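Local coordinates for Two-component system sensor histidine kinase (PDB 3OTT), which probably senses saccharides through this extracellular beta-propeller and beta-sandwich region and relays the signal by phosphorylating itself on histidine to regulate transcription, at residues K235-T249 with N279-I292. Sequence-based numbering, arbitrary orientation.
Sequences KSLALDGNGDLLAGT and NIIWNIFADQEHNI. With TBR (hexatantalum dodecabromide), chain D.
I284 lays its CG2 methyl on the CB of A238, 3.5 Å away and tighter than usual van der Waals contact. Its CG1 branch sits beside the backbone N (chi1 -55°), which carries CD1 on to the neighbouring strand, 3.5 Å from the backbone N of G248 and against the CB of L246. There L246 meets I292 tip to tip, CD2 to CG2 at 3.8 Å, and L253 of strand 252-256 also touches I284. G248 has no room for a side chain, because a CB on it would clash with both I281 CG2 and S236 OG. Two neighbouring blades of a beta-propeller meet here: strand 281-286 is the innermost strand of its blade and runs at 14° to strand 235-239, face against face, so the sheets are joined mainly by side chains. Polar ties are few. S236 OG donates to I281 O at 2.9 Å, approaching from above the carbonyl plane, with chi1 of 47° turning the hydroxyl between the backbone N and the carbonyl carbon. Without this hydroxyl, as with an alanine here, the I281 carbonyl would probably lose its bond and a small gap would open beside I284 CG1. I281 N in turn gives T249 O an almost straight bond. Near that end K235 runs alongside W282, its CD 3.7 Å from CZ3, while the indole NE1 is held by D297. At the other end a water bridges G241 N and H290 O; the type I beta turn D287-H290 also sets Q288 and E289 against the hexatantalum dodecabromide cluster.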
ATOM      1  N   LYS B 235       8.875  -1.147  33.085  1.00 22.46           N
ATOM      2  CA  LYS B 235       8.013  -2.332  32.889  1.00 20.88           C
ATOM      3  C   LYS B 235       7.320  -2.376  31.532  1.00 19.92           C
ATOM      4  O   LYS B 235       6.913  -3.439  31.061  1.00 20.10           O
ATOM      5  CB  LYS B 235       6.934  -2.371  33.972  1.00 21.12           C
ATOM      6  CG  LYS B 235       7.484  -2.190  35.354  1.00 24.11           C
ATOM      7  CD  LYS B 235       6.543  -2.723  36.434  1.00 28.78           C
ATOM      8  CE  LYS B 235       7.309  -3.141  37.720  1.00 35.08           C
ATOM      9  NZ  LYS B 235       8.575  -3.996  37.497  1.00 37.73           N
ATOM     10  N   SER B 236       7.125  -1.227  30.908  1.00 17.98           N
ATOM     11  CA  SER B 236       6.356  -1.217  29.665  1.00 17.71           C
ATOM     12  C   SER B 236       6.708  -0.007  28.833  1.00 16.50           C
ATOM     13  O   SER B 236       7.123   0.999  29.366  1.00 16.84           O
ATOM     14  CB  SER B 236       4.851  -1.175  30.003  1.00 16.67           C
ATOM     15  OG  SER B 236       4.616  -0.161  31.003  1.00 20.53           O
ATOM     16  N   LEU B 237       6.494  -0.084  27.529  1.00 15.98           N
ATOM     17  CA  LEU B 237       6.963   0.981  26.610  1.00 15.21           C
ATOM     18  C   LEU B 237       5.927   1.027  25.516  1.00 14.86           C
ATOM     19  O   LEU B 237       5.442  -0.024  25.121  1.00 15.69           O
ATOM     20  CB  LEU B 237       8.329   0.646  25.992  1.00 13.37           C
ATOM     21  CG  LEU B 237       9.561   0.445  26.911  1.00 15.58           C
ATOM     22  CD1 LEU B 237      10.792  -0.272  26.264  1.00 11.99           C
ATOM     23  CD2 LEU B 237      10.046   1.824  27.508  1.00 12.87           C
ATOM     24  N   ALA B 238       5.614   2.239  25.047  1.00 13.78           N
ATOM     25  CA  ALA B 238       4.811   2.514  23.850  1.00 12.36           C
ATOM     26  C   ALA B 238       5.219   3.892  23.316  1.00 12.49           C
ATOM     27  O   ALA B 238       5.797   4.726  24.056  1.00 11.74           O
ATOM     28  CB  ALA B 238       3.270   2.566  24.212  1.00 11.73           C
ATOM     29  N   LEU B 239       4.822   4.151  22.088  1.00 12.55           N
ATOM     30  CA  LEU B 239       4.914   5.460  21.452  1.00 16.17           C
ATOM     31  C   LEU B 239       3.544   6.084  21.245  1.00 17.90           C
ATOM     32  O   LEU B 239       2.616   5.391  20.770  1.00 18.42           O
ATOM     33  CB  LEU B 239       5.510   5.323  20.029  1.00 15.30           C
ATOM     34  CG  LEU B 239       6.976   4.812  20.026  1.00 18.46           C
ATOM     35  CD1 LEU B 239       7.303   4.274  18.618  1.00 21.03           C
ATOM     36  CD2 LEU B 239       7.956   5.924  20.465  1.00 12.87           C
ATOM     37  N   ASP B 240       3.438   7.388  21.476  1.00 17.95           N
ATOM     38  CA  ASP B 240       2.183   8.018  21.370  1.00 19.51           C
ATOM     39  C   ASP B 240       1.965   8.632  19.993  1.00 21.13           C
ATOM     40  O   ASP B 240       2.803   8.478  19.098  1.00 23.05           O
ATOM     41  CB  ASP B 240       1.933   8.954  22.553  1.00 20.30           C
ATOM     42  CG  ASP B 240       2.724  10.262  22.470  1.00 20.18           C
ATOM     43  OD1 ASP B 240       3.336  10.595  21.417  1.00 20.49           O
ATOM     44  OD2 ASP B 240       2.713  10.943  23.499  1.00 19.21           O
ATOM     45  N   GLY B 241       0.832   9.294  19.794  1.00 22.15           N
ATOM     46  CA  GLY B 241       0.503   9.821  18.464  1.00 24.58           C
ATOM     47  C   GLY B 241       1.470  10.915  17.987  1.00 25.94           C
ATOM     48  O   GLY B 241       1.641  11.120  16.784  1.00 26.67           O
ATOM     49  N   ASN B 242       2.063  11.625  18.947  1.00 25.28           N
ATOM     50  CA  ASN B 242       3.127  12.588  18.702  1.00 26.18           C
ATOM     51  C   ASN B 242       4.530  11.954  18.421  1.00 25.17           C
ATOM     52  O   ASN B 242       5.455  12.678  18.164  1.00 26.62           O
ATOM     53  CB  ASN B 242       3.210  13.542  19.911  1.00 26.35           C
ATOM     54  CG  ASN B 242       1.859  14.286  20.201  1.00 31.61           C
ATOM     55  OD1 ASN B 242       1.014  14.477  19.302  1.00 32.46           O
ATOM     56  ND2 ASN B 242       1.657  14.691  21.475  1.00 32.96           N
ATOM     57  N   GLY B 243       4.686  10.630  18.477  1.00 23.21           N
ATOM     58  CA  GLY B 243       6.007  10.021  18.368  1.00 22.09           C
ATOM     59  C   GLY B 243       6.846  10.087  19.663  1.00 22.22           C
ATOM     60  O   GLY B 243       8.025   9.730  19.683  1.00 22.60           O
ATOM     61  N   ASP B 244       6.241  10.519  20.762  1.00 20.65           N
ATOM     62  CA  ASP B 244       6.915  10.440  22.030  1.00 19.66           C
ATOM     63  C   ASP B 244       6.924   9.057  22.630  1.00 18.30           C
ATOM     64  O   ASP B 244       5.945   8.301  22.515  1.00 15.41           O
ATOM     65  CB  ASP B 244       6.301  11.415  22.985  1.00 19.59           C
ATOM     66  CG  ASP B 244       6.581  12.844  22.562  1.00 25.38           C
ATOM     67  OD1 ASP B 244       7.551  13.083  21.781  1.00 25.11           O
ATOM     68  OD2 ASP B 244       5.855  13.733  23.035  1.00 32.51           O
ATOM     69  N   LEU B 245       8.032   8.767  23.317  1.00 16.22           N
ATOM     70  CA  LEU B 245       8.203   7.512  23.957  1.00 15.14           C
ATOM     71  C   LEU B 245       7.648   7.559  25.359  1.00 14.93           C
ATOM     72  O   LEU B 245       7.976   8.447  26.137  1.00 15.56           O
ATOM     73  CB  LEU B 245       9.676   7.197  23.941  1.00 14.24           C
ATOM     74  CG  LEU B 245      10.266   5.884  24.387  1.00 16.44           C
ATOM     75  CD1 LEU B 245      10.483   5.947  25.861  1.00 15.03           C
ATOM     76  CD2 LEU B 245       9.545   4.613  23.881  1.00  9.41           C
ATOM     77  N   LEU B 246       6.804   6.590  25.690  1.00 15.35           N
ATOM     78  CA  LEU B 246       6.182   6.540  27.023  1.00 15.25           C
ATOM     79  C   LEU B 246       6.731   5.373  27.725  1.00 13.83           C
ATOM     80  O   LEU B 246       6.767   4.276  27.168  1.00 14.48           O
ATOM     81  CB  LEU B 246       4.682   6.372  26.936  1.00 15.02           C
ATOM     82  CG  LEU B 246       3.718   7.533  26.661  1.00 20.54           C
ATOM     83  CD1 LEU B 246       4.191   8.678  25.823  1.00 23.07           C
ATOM     84  CD2 LEU B 246       2.356   6.979  26.116  1.00 19.88           C
ATOM     85  N   ALA B 247       7.167   5.585  28.951  1.00 13.76           N
ATOM     86  CA  ALA B 247       7.807   4.516  29.707  1.00 14.51           C
ATOM     87  C   ALA B 247       7.028   4.280  30.988  1.00 14.70           C
ATOM     88  O   ALA B 247       6.842   5.219  31.774  1.00 16.22           O
ATOM     89  CB  ALA B 247       9.283   4.873  30.014  1.00 13.63           C
ATOM     90  N   GLY B 248       6.564   3.055  31.200  1.00 14.93           N
ATOM     91  CA  GLY B 248       5.804   2.731  32.418  1.00 13.67           C
ATOM     92  C   GLY B 248       6.704   2.094  33.444  1.00 15.76           C
ATOM     93  O   GLY B 248       7.448   1.154  33.154  1.00 15.81           O
ATOM     94  N   THR B 249       6.681   2.633  34.662  1.00 17.06           N
ATOM     95  CA  THR B 249       7.604   2.183  35.680  1.00 18.17           C
ATOM     96  C   THR B 249       6.807   1.683  36.865  1.00 18.74           C
ATOM     97  O   THR B 249       5.600   1.652  36.830  1.00 18.12           O
ATOM     98  CB  THR B 249       8.610   3.326  36.094  1.00 18.13           C
ATOM     99  OG1 THR B 249       7.945   4.295  36.915  1.00 17.55           O
ATOM    100  CG2 THR B 249       9.194   4.051  34.849  1.00 18.40           C
ATOM    101  N   ASN B 279       0.531   3.965  40.335  1.00 16.99           N
ATOM    102  CA  ASN B 279       1.914   4.327  39.930  1.00 17.07           C
ATOM    103  C   ASN B 279       2.617   3.144  39.278  1.00 17.97           C
ATOM    104  O   ASN B 279       3.682   3.319  38.648  1.00 19.22           O
ATOM    105  CB  ASN B 279       2.750   4.823  41.144  1.00 15.05           C
ATOM    106  CG  ASN B 279       2.477   6.293  41.502  1.00 18.47           C
ATOM    107  OD1 ASN B 279       1.930   7.061  40.700  1.00 18.07           O
ATOM    108  ND2 ASN B 279       2.825   6.682  42.723  1.00 15.08           N
ATOM    109  N   ILE B 280       2.087   1.932  39.468  1.00 17.91           N
ATOM    110  CA  ILE B 280       2.738   0.816  38.879  1.00 18.30           C
ATOM    111  C   ILE B 280       2.140   0.506  37.533  1.00 19.15           C
ATOM    112  O   ILE B 280       1.019  -0.028  37.471  1.00 19.76           O
ATOM    113  CB  ILE B 280       2.764  -0.444  39.753  1.00 19.12           C
ATOM    114  CG1 ILE B 280       3.608  -0.214  41.026  1.00 19.49           C
ATOM    115  CG2 ILE B 280       3.383  -1.608  38.928  1.00 16.98           C
ATOM    116  CD1 ILE B 280       3.143  -1.006  42.279  1.00 18.22           C
ATOM    117  N   ILE B 281       2.895   0.763  36.455  1.00 18.52           N
ATOM    118  CA  ILE B 281       2.337   0.622  35.100  1.00 18.39           C
ATOM    119  C   ILE B 281       2.832  -0.627  34.351  1.00 19.50           C
ATOM    120  O   ILE B 281       3.928  -0.610  33.764  1.00 21.00           O
ATOM    121  CB  ILE B 281       2.601   1.899  34.261  1.00 17.69           C
ATOM    122  CG1 ILE B 281       1.916   3.114  34.903  1.00 18.74           C
ATOM    123  CG2 ILE B 281       2.042   1.765  32.840  1.00 16.71           C
ATOM    124  CD1 ILE B 281       2.539   4.452  34.505  1.00 17.64           C
ATOM    125  N   TRP B 282       2.014  -1.682  34.347  1.00 18.94           N
ATOM    126  CA  TRP B 282       2.319  -2.992  33.723  1.00 18.76           C
ATOM    127  C   TRP B 282       2.326  -2.994  32.216  1.00 18.19           C
ATOM    128  O   TRP B 282       3.077  -3.747  31.650  1.00 18.63           O
ATOM    129  CB  TRP B 282       1.367  -4.116  34.175  1.00 17.82           C
ATOM    130  CG  TRP B 282       1.429  -4.378  35.658  1.00 22.12           C
ATOM    131  CD1 TRP B 282       0.465  -4.059  36.601  1.00 21.61           C
ATOM    132  CD2 TRP B 282       2.538  -4.907  36.389  1.00 21.62           C
ATOM    133  NE1 TRP B 282       0.897  -4.420  37.836  1.00 20.30           N
ATOM    134  CE2 TRP B 282       2.163  -4.939  37.739  1.00 20.61           C
ATOM    135  CE3 TRP B 282       3.807  -5.396  36.017  1.00 27.83           C
ATOM    136  CZ2 TRP B 282       2.997  -5.437  38.743  1.00 21.76           C
ATOM    137  CZ3 TRP B 282       4.667  -5.892  37.046  1.00 28.83           C
ATOM    138  CH2 TRP B 282       4.240  -5.907  38.380  1.00 27.21           C
ATOM    139  N   ASN B 283       1.486  -2.173  31.573  1.00 17.75           N
ATOM    140  CA  ASN B 283       1.349  -2.159  30.112  1.00 16.22           C
ATOM    141  C   ASN B 283       0.804  -0.840  29.619  1.00 15.24           C
ATOM    142  O   ASN B 283      -0.034  -0.210  30.284  1.00 15.46           O
ATOM    143  CB  ASN B 283       0.447  -3.345  29.610  1.00 17.60           C
ATOM    144  CG  ASN B 283       0.613  -3.620  28.111  1.00 20.83           C
ATOM    145  OD1 ASN B 283      -0.235  -3.188  27.272  1.00 26.27           O
ATOM    146  ND2 ASN B 283       1.707  -4.312  27.746  1.00 17.52           N
ATOM    147  N   ILE B 284       1.286  -0.409  28.453  1.00 14.35           N
ATOM    148  CA  ILE B 284       0.823   0.794  27.821  1.00 13.08           C
ATOM    149  C   ILE B 284       0.488   0.380  26.425  1.00 15.48           C
ATOM    150  O   ILE B 284       1.289  -0.265  25.711  1.00 15.19           O
ATOM    151  CB  ILE B 284       1.942   1.931  27.769  1.00 14.74           C
ATOM    152  CG1 ILE B 284       2.512   2.263  29.165  1.00 12.47           C
ATOM    153  CG2 ILE B 284       1.438   3.213  27.098  1.00  8.59           C
ATOM    154  CD1 ILE B 284       3.729   3.284  29.103  1.00 17.89           C
ATOM    155  N   PHE B 285      -0.692   0.796  25.981  1.00 16.02           N
ATOM    156  CA  PHE B 285      -1.106   0.427  24.669  1.00 15.59           C
ATOM    157  C   PHE B 285      -1.677   1.625  23.993  1.00 16.58           C
ATOM    158  O   PHE B 285      -2.552   2.301  24.556  1.00 17.21           O
ATOM    159  CB  PHE B 285      -2.188  -0.634  24.820  1.00 15.16           C
ATOM    160  CG  PHE B 285      -2.897  -0.958  23.570  1.00 14.44           C
ATOM    161  CD1 PHE B 285      -2.237  -1.652  22.547  1.00 18.81           C
ATOM    162  CD2 PHE B 285      -4.253  -0.620  23.411  1.00 16.52           C
ATOM    163  CE1 PHE B 285      -2.899  -2.005  21.361  1.00 21.12           C
ATOM    164  CE2 PHE B 285      -4.957  -1.003  22.242  1.00 18.59           C
ATOM    165  CZ  PHE B 285      -4.269  -1.689  21.206  1.00 18.85           C
ATOM    166  N   ALA B 286      -1.226   1.866  22.769  1.00 17.47           N
ATOM    167  CA  ALA B 286      -1.753   2.942  21.940  1.00 19.80           C
ATOM    168  C   ALA B 286      -2.767   2.350  20.968  1.00 20.03           C
ATOM    169  O   ALA B 286      -2.404   1.448  20.224  1.00 21.93           O
ATOM    170  CB  ALA B 286      -0.557   3.689  21.156  1.00 18.96           C
ATOM    171  N   ASP B 287      -4.020   2.815  20.969  1.00 20.60           N
ATOM    172  CA  ASP B 287      -5.034   2.140  20.172  1.00 21.84           C
ATOM    173  C   ASP B 287      -5.021   2.755  18.793  1.00 22.97           C
ATOM    174  O   ASP B 287      -4.289   3.705  18.562  1.00 22.94           O
ATOM    175  CB  ASP B 287      -6.449   2.189  20.810  1.00 22.11           C
ATOM    176  CG  ASP B 287      -7.025   3.606  20.945  1.00 24.30           C
ATOM    177  OD1 ASP B 287      -6.500   4.551  20.293  1.00 23.79           O
ATOM    178  OD2 ASP B 287      -8.039   3.787  21.706  1.00 24.69           O
ATOM    179  N   GLN B 288      -5.856   2.237  17.901  1.00 23.49           N
ATOM    180  CA  GLN B 288      -5.960   2.726  16.510  1.00 25.97           C
ATOM    181  C   GLN B 288      -6.294   4.218  16.380  1.00 25.73           C
ATOM    182  O   GLN B 288      -6.092   4.812  15.335  1.00 26.46           O
ATOM    183  CB  GLN B 288      -6.983   1.879  15.730  1.00 25.80           C
ATOM    184  CG  GLN B 288      -6.429   0.502  15.325  1.00 30.59           C
ATOM    185  CD  GLN B 288      -5.201   0.620  14.380  1.00 37.67           C
ATOM    186  OE1 GLN B 288      -5.074   1.583  13.600  1.00 37.39           O
ATOM    187  NE2 GLN B 288      -4.303  -0.357  14.456  1.00 39.26           N
ATOM    188  N   GLU B 289      -6.843   4.807  17.436  1.00 25.55           N
ATOM    189  CA  GLU B 289      -7.172   6.228  17.422  1.00 26.10           C
ATOM    190  C   GLU B 289      -6.134   7.029  18.191  1.00 25.14           C
ATOM    191  O   GLU B 289      -6.376   8.208  18.473  1.00 26.43           O
ATOM    192  CB  GLU B 289      -8.515   6.459  18.072  1.00 26.21           C
ATOM    193  CG  GLU B 289      -9.676   6.209  17.176  1.00 32.91           C
ATOM    194  CD  GLU B 289     -11.045   6.261  17.926  1.00 39.03           C
ATOM    195  OE1 GLU B 289     -11.120   5.975  19.161  1.00 39.76           O
ATOM    196  OE2 GLU B 289     -12.046   6.588  17.258  1.00 40.61           O
ATOM    197  N   HIS B 290      -5.038   6.364  18.582  1.00 23.70           N
ATOM    198  CA  HIS B 290      -3.942   6.938  19.317  1.00 24.07           C
ATOM    199  C   HIS B 290      -4.289   7.280  20.774  1.00 23.29           C
ATOM    200  O   HIS B 290      -3.514   7.999  21.446  1.00 23.61           O
ATOM    201  CB  HIS B 290      -3.412   8.226  18.623  1.00 25.40           C
ATOM    202  CG  HIS B 290      -3.193   8.072  17.148  1.00 27.78           C
ATOM    203  ND1 HIS B 290      -2.260   7.200  16.625  1.00 29.17           N
ATOM    204  CD2 HIS B 290      -3.793   8.669  16.085  1.00 30.07           C
ATOM    205  CE1 HIS B 290      -2.294   7.253  15.305  1.00 29.87           C
ATOM    206  NE2 HIS B 290      -3.211   8.139  14.951  1.00 33.68           N
ATOM    207  N   ASN B 291      -5.435   6.831  21.267  1.00 20.24           N
ATOM    208  CA  ASN B 291      -5.660   6.951  22.723  1.00 19.05           C
ATOM    209  C   ASN B 291      -4.611   6.052  23.381  1.00 17.09           C
ATOM    210  O   ASN B 291      -4.295   4.996  22.836  1.00 17.94           O
ATOM    211  CB  ASN B 291      -7.061   6.472  23.124  1.00 18.37           C
ATOM    212  CG  ASN B 291      -8.159   7.211  22.393  1.00 20.19           C
ATOM    213  OD1 ASN B 291      -8.156   8.433  22.335  1.00 23.75           O
ATOM    214  ND2 ASN B 291      -9.070   6.471  21.792  1.00 19.02           N
ATOM    215  N   ILE B 292      -4.101   6.453  24.538  1.00 15.67           N
ATOM    216  CA  ILE B 292      -3.143   5.676  25.336  1.00 12.76           C
ATOM    217  C   ILE B 292      -3.873   5.018  26.508  1.00 12.68           C
ATOM    218  O   ILE B 292      -4.442   5.706  27.347  1.00 12.95           O
ATOM    219  CB  ILE B 292      -2.164   6.644  25.964  1.00 12.25           C
ATOM    220  CG1 ILE B 292      -1.425   7.444  24.870  1.00 13.41           C
ATOM    221  CG2 ILE B 292      -1.219   5.957  26.913  1.00  9.97           C
ATOM    222  CD1 ILE B 292      -0.815   6.584  23.727  1.00 12.90           C
TER
HETATM  223 TA1  TBR D   2      -9.946   3.172  11.684  0.90 34.72          TA
HETATM  224 TA2  TBR D   2     -11.630   2.821  13.821  0.90 31.10          TA
HETATM  225 TA3  TBR D   2     -12.605   4.059  11.440  0.90 32.22          TA
HETATM  226 TA4  TBR D   2     -13.459   1.475  12.208  0.90 32.37          TA
HETATM  227 TA5  TBR D   2     -11.727   1.828  10.040  0.90 30.29          TA
HETATM  228 TA6  TBR D   2     -10.755   0.688  12.384  0.90 33.86          TA
HETATM  229 BR1  TBR D   2      -9.378   4.223  13.995  0.90 38.30          BR
HETATM  230 BR2  TBR D   2     -10.505   5.574  10.845  0.90 41.80          BR
HETATM  231 BR3  TBR D   2      -9.445   2.765   9.192  0.90 44.51          BR
HETATM  232 BR4  TBR D   2      -8.250   1.234  11.924  0.90 42.41          BR
HETATM  233 BR5  TBR D   2     -12.798   5.135  13.823  0.90 40.95          BR
HETATM  234 BR6  TBR D   2     -12.954   3.845   8.879  0.90 42.63          BR
HETATM  235 BR7  TBR D   2     -13.945   0.483   9.834  0.90 43.10          BR
HETATM  236 BR8  TBR D   2     -12.755  -0.941  12.827  0.90 45.53          BR
HETATM  237 BR9  TBR D   2     -13.894   1.901  14.740  0.90 43.21          BR
HETATM  238 BRA  TBR D   2     -15.139   3.404  11.608  0.90 38.08          BR
HETATM  239 BRB  TBR D   2     -10.589  -0.509  10.079  0.90 43.35          BR
HETATM  240 BRC  TBR D   2     -10.392   0.883  14.961  0.90 43.14          BR
HETATM  241  O   HOH W   1      -1.168   9.429  21.478  1.00 11.74           O